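Local coordinates for protein TsrD (PDB 5X7L) that belongs to the SnoaL-like polyketide cyclase family and has the NTF2-like fold, in which helices pack against a curved antiparallel sheet, at residues Ile54-Trp57 with Ala58-Glu62. Sequence-based numbering, arbitrary orientation.
Sequences IRRW and ASTVE
At the C-terminal turn of helix 47-60, where the chain passes into strand 61-74 of this NTF2-like fold, the donors of the turn converge on two carbonyls, those of Arg56 and Trp57. Arg56 O accepts from both hydroxyls of the last turn, Ser59 OG at 2.8 Å and Thr60 OG1 at 3.0 Å, and from Ser59 N, which stands 67° out of the carbonyl plane, not on a lone pair. The first torsion of Thr60 (chi1 61°) sets OG1 between backbone N and carbonyl carbon, which points it back at Arg56 O. A water extends this grip: it donates to Thr60 OG1 and accepts from Arg56 NH1 (2.8 Å), lying in the guanidinium plane at its edge. Arg56 NH1 in turn sits 3.4 Å above one face of the Trp57 indole, offset toward the rim. Val61, the first residue to leave helical geometry, still donates its N to Trp57 O (3.0 Å), and Thr60 N reaches that oxygen from the same face. Val61 CG2 lies at the indole edge, near the ring plane, 3.7 Å from Trp57 CE3, while Phe84 packs edge-to-face with the ring. The last turn thus satisfies these two carbonyls with its own N-H groups and, for Arg56 O, two hydroxyls.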
loop_
_atom_site.group_PDB
_atom_site.type_symbol
_atom_site.label_atom_id
_atom_site.label_comp_id
_atom_site.label_asym_id
_atom_site.label_seq_id
_atom_site.Cartn_x
_atom_site.Cartn_y
_atom_site.Cartn_z
ATOM N N ILE B 54 -2.555 -17.520 -8.938
ATOM C CA ILE B 54 -3.364 -17.324 -10.147
ATOM C C ILE B 54 -4.484 -18.356 -10.219
ATOM O O ILE B 54 -5.635 -18.010 -10.478
ATOM C CB ILE B 54 -2.520 -17.412 -11.444
ATOM C CG1 ILE B 54 -1.471 -16.296 -11.500
ATOM C CG2 ILE B 54 -3.413 -17.365 -12.682
ATOM C CD1 ILE B 54 -2.029 -14.890 -11.430
ATOM N N ARG B 55 -4.146 -19.620 -9.982
ATOM C CA ARG B 55 -5.137 -20.690 -10.033
ATOM C C ARG B 55 -6.214 -20.499 -8.970
ATOM O O ARG B 55 -7.395 -20.723 -9.232
ATOM C CB ARG B 55 -4.471 -22.056 -9.871
ATOM C CG ARG B 55 -3.514 -22.405 -10.996
ATOM C CD ARG B 55 -3.173 -23.886 -10.996
ATOM N NE ARG B 55 -2.563 -24.305 -9.736
ATOM C CZ ARG B 55 -1.266 -24.205 -9.451
ATOM N NH1 ARG B 55 -0.415 -23.691 -10.333
ATOM N NH2 ARG B 55 -0.817 -24.615 -8.272
ATOM N N ARG B 56 -5.807 -20.072 -7.778
ATOM C CA ARG B 56 -6.752 -19.846 -6.685
ATOM C C ARG B 56 -7.734 -18.725 -7.015
ATOM O O ARG B 56 -8.943 -18.881 -6.828
ATOM C CB ARG B 56 -6.013 -19.527 -5.382
ATOM C CG ARG B 56 -6.930 -19.139 -4.231
ATOM C CD ARG B 56 -6.171 -19.001 -2.920
ATOM N NE ARG B 56 -5.058 -18.056 -3.015
ATOM C CZ ARG B 56 -5.177 -16.730 -2.969
ATOM N NH1 ARG B 56 -6.369 -16.158 -2.831
ATOM N NH2 ARG B 56 -4.092 -15.971 -3.063
ATOM N N TRP B 57 -7.224 -17.598 -7.498
ATOM C CA TRP B 57 -8.096 -16.480 -7.854
ATOM C C TRP B 57 -9.051 -16.851 -8.985
ATOM O O TRP B 57 -10.214 -16.452 -8.974
ATOM C CB TRP B 57 -7.285 -15.252 -8.258
ATOM C CG TRP B 57 -6.557 -14.585 -7.135
ATOM C CD1 TRP B 57 -5.212 -14.392 -7.041
ATOM C CD2 TRP B 57 -7.129 -14.004 -5.955
ATOM N NE1 TRP B 57 -4.907 -13.732 -5.876
ATOM C CE2 TRP B 57 -6.066 -13.483 -5.190
ATOM C CE3 TRP B 57 -8.436 -13.879 -5.468
ATOM C CZ2 TRP B 57 -6.268 -12.842 -3.967
ATOM C CZ3 TRP B 57 -8.635 -13.242 -4.250
ATOM C CH2 TRP B 57 -7.555 -12.733 -3.513
ATOM N N ALA B 58 -8.555 -17.621 -9.952
ATOM C CA ALA B 58 -9.370 -18.055 -11.088
ATOM C C ALA B 58 -10.555 -18.912 -10.648
ATOM O O ALA B 58 -11.580 -18.959 -11.332
ATOM C CB ALA B 58 -8.515 -18.815 -12.094
ATOM N N SER B 59 -10.414 -19.582 -9.506
ATOM C CA SER B 59 -11.465 -20.456 -8.990
ATOM C C SER B 59 -12.388 -19.778 -7.972
ATOM O O SER B 59 -13.523 -20.217 -7.788
ATOM C CB SER B 59 -10.846 -21.707 -8.363
ATOM O OG SER B 59 -10.086 -21.384 -7.212
ATOM N N THR B 60 -11.916 -18.717 -7.320
ATOM C CA THR B 60 -12.682 -18.092 -6.236
ATOM C C THR B 60 -13.300 -16.738 -6.600
ATOM O O THR B 60 -14.102 -16.200 -5.835
ATOM C CB THR B 60 -11.812 -17.911 -4.979
ATOM O OG1 THR B 60 -10.699 -17.062 -5.283
ATOM C CG2 THR B 60 -11.307 -19.261 -4.478
ATOM N N VAL B 61 -12.921 -16.194 -7.753
ATOM C CA VAL B 61 -13.435 -14.910 -8.213
ATOM C C VAL B 61 -13.954 -15.039 -9.639
ATOM O O VAL B 61 -13.267 -15.567 -10.512
ATOM C CB VAL B 61 -12.351 -13.815 -8.163
ATOM C CG1 VAL B 61 -12.881 -12.495 -8.717
ATOM C CG2 VAL B 61 -11.853 -13.629 -6.739
ATOM N N GLU B 62 -15.177 -14.573 -9.864
ATOM C CA GLU B 62 -15.719 -14.444 -11.213
ATOM C C GLU B 62 -15.600 -12.995 -11.668
ATOM O O GLU B 62 -15.608 -12.081 -10.845
ATOM C CB GLU B 62 -17.172 -14.915 -11.260
ATOM C CG GLU B 62 -17.291 -16.433 -11.199
ATOM C CD GLU B 62 -18.723 -16.937 -11.136
ATOM O OE1 GLU B 62 -19.662 -16.116 -11.119
ATOM O OE2 GLU B 62 -18.908 -18.171 -11.095
HETATM O O HOH W 1 -9.110 -16.842 -2.938
#